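Local coordinates for DUF7790 domain-containing protein (Leptospira interrogans serogroup Icterohaemorrhagiae serovar copenhageni, PDB 6ULO) that is of unknown function but is probably membrane-anchored at full length, with a domain that probably adopts a Rossmann-like alpha/beta fold, at residues D138-V141 and Y142-V145; Q148-P151 and F152-R156; T159-M162 and L163-Y167. One frame throughout, in Å; residues are numbered along the deposited sequence. Where two conformers were deposited one is given.

Contact 1 of 3, residues D138-V141 and Y142-V145; sequences DPEV and YKKV
V141 and Y142 lie side by side at the start of helix 139-166, pointing the same way, and V141 CG1 sits over one face of the Y142 ring. The methyl is 4.2 Å from the ring centroid and only 15° off the ring normal, a CH-pi contact displaced toward the rim. V141 places CG1 there by setting it anti to its backbone N (chi1 169°). D138 meets the same ring differently: its carboxylate oxygen OD1 lies at the ring edge, in plane, 3.8 Å from Y142 CE2, with the carboxylate and ring planes 73° apart. Water 1 joins the two polar ends, giving a hydrogen to D138 OD2 at 2.8 Å and bonding Y142 OH at 3.0 Å. A tyrosine suits this place because its apolar face takes the valine while its hydroxyl meets the water.

On another side of the helix, E140 bends at chi2 and crosses the chain of K143 at about a right angle, with OE1 3.5 Å from K143 CD. The ammonium group of K143 is bonded to Q133.

F136 stacks on the Y142 ring, I132 of helix 125-135 touches the side chain, and H98 of helix 94-109 meets the ring edge-to-face. P139 accepts from K143 N through its carbonyl O at 2.9 Å, and its lack of an N-H costs nothing in a first turn, where no carbonyl of an earlier helical turn could accept one. The arrangement is that of the N-terminal turn of a helix, with proline in the first turn, a common place for it.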
# COMPACT_ATOMS: atom_id res chain seq x y z
N ASP A 138 -12.80 22.60 1.77
CA ASP A 138 -13.38 22.00 2.97
C ASP A 138 -12.25 21.48 3.86
O ASP A 138 -12.13 20.28 4.13
CB ASP A 138 -14.38 20.89 2.65
CG ASP A 138 -13.82 19.79 1.73
OD1 ASP A 138 -12.74 19.94 1.11
OD2 ASP A 138 -14.54 18.76 1.62
N PRO A 139 -11.36 22.37 4.32
CA PRO A 139 -10.19 21.87 5.04
C PRO A 139 -10.52 21.20 6.34
O PRO A 139 -9.69 20.40 6.81
CB PRO A 139 -9.37 23.14 5.29
CG PRO A 139 -10.45 24.25 5.34
CD PRO A 139 -11.38 23.84 4.24
N GLU A 140 -11.66 21.50 6.98
CA GLU A 140 -11.94 20.87 8.27
C GLU A 140 -12.06 19.36 8.16
O GLU A 140 -11.75 18.65 9.12
CB GLU A 140 -13.21 21.46 8.86
CG GLU A 140 -13.38 21.20 10.35
CD GLU A 140 -12.31 21.84 11.25
OE1 GLU A 140 -11.55 22.74 10.83
OE2 GLU A 140 -12.24 21.45 12.43
N VAL A 141 -12.50 18.83 7.01
CA VAL A 141 -12.54 17.38 6.81
C VAL A 141 -11.16 16.81 7.09
O VAL A 141 -11.00 15.78 7.77
CB VAL A 141 -13.00 17.07 5.37
CG1 VAL A 141 -12.81 15.61 5.03
CG2 VAL A 141 -14.49 17.47 5.19
N TYR A 142 -10.13 17.48 6.55
CA TYR A 142 -8.76 17.00 6.64
C TYR A 142 -8.11 17.37 7.96
O TYR A 142 -7.30 16.59 8.47
CB TYR A 142 -7.96 17.51 5.42
CG TYR A 142 -8.63 17.04 4.15
CD1 TYR A 142 -8.33 15.81 3.58
CD2 TYR A 142 -9.64 17.83 3.54
CE1 TYR A 142 -9.02 15.37 2.44
CE2 TYR A 142 -10.31 17.40 2.44
CZ TYR A 142 -10.00 16.20 1.88
OH TYR A 142 -10.72 15.82 0.76
N LYS A 143 -8.47 18.51 8.56
CA LYS A 143 -7.93 18.84 9.87
C LYS A 143 -8.40 17.84 10.91
O LYS A 143 -7.63 17.44 11.79
CB LYS A 143 -8.32 20.26 10.29
CG LYS A 143 -7.70 21.33 9.44
CD LYS A 143 -8.17 22.72 9.88
CE LYS A 143 -7.04 23.65 10.15
NZ LYS A 143 -7.52 24.99 10.57
N LYS A 144 -9.66 17.40 10.82
CA LYS A 144 -10.15 16.38 11.74
C LYS A 144 -9.37 15.09 11.56
O LYS A 144 -8.97 14.46 12.54
CB LYS A 144 -11.64 16.13 11.48
CG LYS A 144 -12.59 17.23 11.95
CD LYS A 144 -14.02 16.81 11.64
CE LYS A 144 -15.02 17.82 12.08
NZ LYS A 144 -14.74 18.19 13.47
N VAL A 145 -9.16 14.67 10.31
CA VAL A 145 -8.36 13.46 10.05
C VAL A 145 -6.96 13.62 10.61
O VAL A 145 -6.43 12.70 11.25
CB VAL A 145 -8.36 13.10 8.55
CG1 VAL A 145 -7.35 11.98 8.28
CG2 VAL A 145 -9.74 12.68 8.11
O HOH W 1 -13.67 16.16 1.35

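Contact 2 of 3, residues Q148-P151 and F152-R156; sequences QASP and FIRKR
S150 O accepts the backbone N-H of R154 at 2.8 Å, the shortest hydrogen bond between 148-151 and 152-156, with a nearly straight N-H...O angle of 165°. The arginine side chain then runs back along the same turn. R154 CG passes 3.1 Å from S150 O, and the chain stays extended from CG to NE, which carries the guanidinium over the serine. There S150 OG lies above one face of the flat group, 3.6 Å from R154 NH2 and offset toward its rim. The serine hydroxyl is bonded to Y146 O, one turn earlier; chi1 of 60° turns OG back toward that carbonyl. A small residue suits a site crossed by so large a neighbour.

A149 O takes the N-H of I153 at 2.9 Å and a weak bond from F152 N. On that side the methyl of A149 meets the tip of the isoleucine, A149 CB to I153 CD1 3.8 Å, an apolar pair suited to a buried face. F152 turns its ring edge to the backbone, and Q148 O lies in the ring plane, 3.5 Å from F152 CD2.

P151 has no N-H to give to the preceding turn, and the helix is kinked there; its own carbonyl still accepts a weak bond from K155 N.

Helix 113-120 lies against S150 and I153 through W120, whose carbonyl holds R154 NE. R154 NH2 also bonds Y146 OH. R156 reaches E50 and D51, so this middle portion of helix 139-166 touches helix 113-120 and the loop residues D44 to D51, and is tied to helix 125-135 by the R154-E125 salt bridge.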
# COMPACT_ATOMS: atom_id res chain seq x y z
N GLN A 148 -7.09 13.08 14.35
CA GLN A 148 -7.34 11.69 14.73
C GLN A 148 -6.12 10.83 14.46
O GLN A 148 -5.79 9.93 15.25
CB GLN A 148 -8.48 11.15 13.87
CG GLN A 148 -9.83 11.67 14.19
CD GLN A 148 -10.83 11.18 13.18
OE1 GLN A 148 -10.78 11.56 12.02
NE2 GLN A 148 -11.70 10.28 13.60
N ALA A 149 -5.48 11.02 13.30
CA ALA A 149 -4.45 10.10 12.83
C ALA A 149 -3.08 10.42 13.42
O ALA A 149 -2.29 9.51 13.69
CB ALA A 149 -4.35 10.16 11.31
N SER A 150 -2.78 11.70 13.63
CA SER A 150 -1.41 12.08 14.01
C SER A 150 -0.85 11.38 15.25
O SER A 150 0.33 11.00 15.22
CB SER A 150 -1.24 13.61 14.04
OG SER A 150 -2.11 14.21 14.97
N PRO A 151 -1.60 11.13 16.32
CA PRO A 151 -0.96 10.42 17.44
C PRO A 151 -0.45 9.05 17.04
O PRO A 151 0.62 8.61 17.48
CB PRO A 151 -2.04 10.39 18.52
CG PRO A 151 -2.98 11.53 18.14
CD PRO A 151 -2.99 11.52 16.65
N PHE A 152 -1.19 8.34 16.18
CA PHE A 152 -0.76 7.02 15.72
C PHE A 152 0.38 7.13 14.72
O PHE A 152 1.33 6.35 14.78
CB PHE A 152 -1.95 6.30 15.12
CG PHE A 152 -3.05 6.06 16.11
CD1 PHE A 152 -3.01 4.95 16.95
CD2 PHE A 152 -4.08 6.99 16.25
CE1 PHE A 152 -4.02 4.75 17.88
CE2 PHE A 152 -5.08 6.80 17.18
CZ PHE A 152 -5.03 5.67 18.01
N ILE A 153 0.29 8.09 13.80
CA ILE A 153 1.32 8.26 12.78
C ILE A 153 2.65 8.65 13.43
O ILE A 153 3.72 8.18 13.02
CB ILE A 153 0.85 9.29 11.74
CG1 ILE A 153 -0.20 8.61 10.82
CG2 ILE A 153 2.00 9.84 10.91
CD1 ILE A 153 -0.92 9.54 9.87
N ARG A 154 2.61 9.50 14.47
CA ARG A 154 3.84 9.89 15.16
C ARG A 154 4.50 8.68 15.81
O ARG A 154 5.73 8.50 15.70
CB ARG A 154 3.52 10.94 16.22
CG ARG A 154 3.16 12.27 15.56
CD ARG A 154 2.43 13.18 16.55
NE ARG A 154 1.90 14.35 15.84
CZ ARG A 154 1.20 15.31 16.42
NH1 ARG A 154 0.92 15.23 17.71
NH2 ARG A 154 0.75 16.34 15.70
N LYS A 155 3.71 7.86 16.49
CA LYS A 155 4.26 6.67 17.13
C LYS A 155 4.88 5.75 16.08
O LYS A 155 5.97 5.21 16.29
CB LYS A 155 3.17 5.99 17.95
CG LYS A 155 3.53 4.67 18.56
CD LYS A 155 2.37 4.20 19.42
CE LYS A 155 2.63 2.85 20.04
NZ LYS A 155 1.44 2.34 20.79
N ARG A 156 4.18 5.55 14.96
CA ARG A 156 4.70 4.69 13.92
C ARG A 156 5.95 5.25 13.27
O ARG A 156 6.88 4.49 12.96
CB ARG A 156 3.59 4.45 12.90
CG ARG A 156 4.03 3.64 11.71
CD ARG A 156 4.28 2.19 12.09
NE ARG A 156 4.60 1.41 10.92
CZ ARG A 156 4.96 0.12 10.94
NH1 ARG A 156 5.06 -0.54 12.11
NH2 ARG A 156 5.29 -0.48 9.80

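Contact 3 of 3, residues T159-M162 and L163-Y167; sequences TNLM and LSKKY
The last turns of helix 139-166 carry this contact, a run of i to i+4 backbone bonds with a serine side chain folded back onto a carbonyl. In the conformer given, S164 OG donates to L161 O at 2.7 Å, while K165 N gives its hydrogen to the same oxygen at 3.2 Å, so in that conformer two donors grip one carbonyl. The serine reaches it because chi1 of 77° leaves OG between the backbone N and the carbonyl carbon, and there the short hydroxyl lets a buried residue satisfy its polar atom within the helix.

Leucine suits position 163, which is buried and has apolar neighbours. T159 lies alongside L163, pointing the same way, with its methyl CG2 3.7 Å from L163 CD1. The methionine comes in from another direction, its chain curled round by bends at chi2 (-78°) and chi3.

N160 is held by a hydrogen bond from ND2 to Q173, and L163 also touches Y169, so residues that follow the helix pack back on it. M162 and K166 lie side by side, the sulfur SD being 4.0 Å from K166 CD, and the curled chain brings M162 CE to 3.7 Å from L163 CD2.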
# COMPACT_ATOMS: atom_id res chain seq x y z
N THR A 159 8.77 4.36 15.64
CA THR A 159 9.06 2.94 15.51
C THR A 159 9.82 2.66 14.22
O THR A 159 10.77 1.87 14.22
CB THR A 159 7.75 2.18 15.56
OG1 THR A 159 7.26 2.26 16.90
CG2 THR A 159 7.95 0.72 15.15
N ASN A 160 9.39 3.26 13.09
CA ASN A 160 10.09 3.01 11.83
C ASN A 160 11.54 3.44 11.90
O ASN A 160 12.40 2.78 11.32
CB ASN A 160 9.39 3.72 10.66
CG ASN A 160 8.13 3.01 10.23
OD1 ASN A 160 7.86 1.89 10.62
ND2 ASN A 160 7.33 3.68 9.43
N LEU A 161 11.83 4.58 12.53
CA LEU A 161 13.22 4.99 12.64
C LEU A 161 14.00 3.95 13.44
O LEU A 161 15.07 3.50 13.02
CB LEU A 161 13.28 6.35 13.31
CG LEU A 161 14.68 6.87 13.65
CD1 LEU A 161 15.54 6.92 12.42
CD2 LEU A 161 14.57 8.23 14.32
N MET A 162 13.44 3.52 14.57
CA MET A 162 14.06 2.47 15.36
C MET A 162 14.32 1.21 14.55
O MET A 162 15.42 0.65 14.60
CB MET A 162 13.17 2.21 16.57
CG MET A 162 13.70 1.16 17.55
SD MET A 162 13.45 -0.58 17.01
CE MET A 162 11.69 -0.73 17.20
N LEU A 163 13.33 0.74 13.77
CA LEU A 163 13.46 -0.50 13.00
C LEU A 163 14.51 -0.38 11.91
O LEU A 163 15.28 -1.31 11.66
CB LEU A 163 12.12 -0.82 12.36
CG LEU A 163 10.99 -1.23 13.31
CD1 LEU A 163 9.69 -1.26 12.54
CD2 LEU A 163 11.23 -2.58 13.98
N SER A 164 14.52 0.76 11.22
CA SER A 164 15.50 0.98 10.16
C SER A 164 16.93 0.86 10.69
O SER A 164 17.81 0.35 10.00
CB SER A 164 15.29 2.37 9.54
OG SER A 164 15.83 3.36 10.40
N LYS A 165 17.17 1.32 11.92
CA LYS A 165 18.51 1.18 12.50
C LYS A 165 18.73 -0.22 13.03
O LYS A 165 19.82 -0.77 12.88
CB LYS A 165 18.70 2.21 13.60
CG LYS A 165 18.72 3.60 13.04
CD LYS A 165 19.19 4.60 14.07
CE LYS A 165 19.64 5.89 13.39
NZ LYS A 165 20.17 6.89 14.39
N LYS A 166 17.70 -0.81 13.66
CA LYS A 166 17.84 -2.13 14.28
C LYS A 166 18.18 -3.18 13.25
O LYS A 166 19.01 -4.06 13.50
CB LYS A 166 16.55 -2.48 15.01
CG LYS A 166 16.50 -3.89 15.59
CD LYS A 166 15.20 -4.10 16.36
CE LYS A 166 15.12 -5.52 16.94
NZ LYS A 166 13.84 -5.71 17.66
N TYR A 167 17.52 -3.12 12.09
CA TYR A 167 17.75 -4.09 11.04
C TYR A 167 18.61 -3.56 9.92
O TYR A 167 18.82 -4.26 8.93
CB TYR A 167 16.42 -4.66 10.51
CG TYR A 167 15.66 -5.36 11.60
CD1 TYR A 167 16.08 -6.61 12.06
CD2 TYR A 167 14.56 -4.78 12.21
CE1 TYR A 167 15.40 -7.26 13.07
CE2 TYR A 167 13.89 -5.43 13.23
CZ TYR A 167 14.29 -6.66 13.64
OH TYR A 167 13.60 -7.28 14.65

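All three contacts lie in series along helix 139-166, from its first turn to its last. Contact 1 and contact 2 have centres about 16 Å apart, and contacts 2 and 3 about 17 Å; in each of these pairs the segments lie close in sequence but make no contact with each other across the gap. The centres of contacts 1 and 3 are about 31 Å apart, with nearest atoms about 17 Å from each other. Their surroundings change along the helix: helices 94-109 and 125-135 at contact 1, helix 113-120 with the 44-51 region at contact 2, and mainly loops at contact 3. The kink at P151 falls in contact 2, between the two ends. No active site or ligand is known for this protein, so the contacts can be placed only by the helix they share.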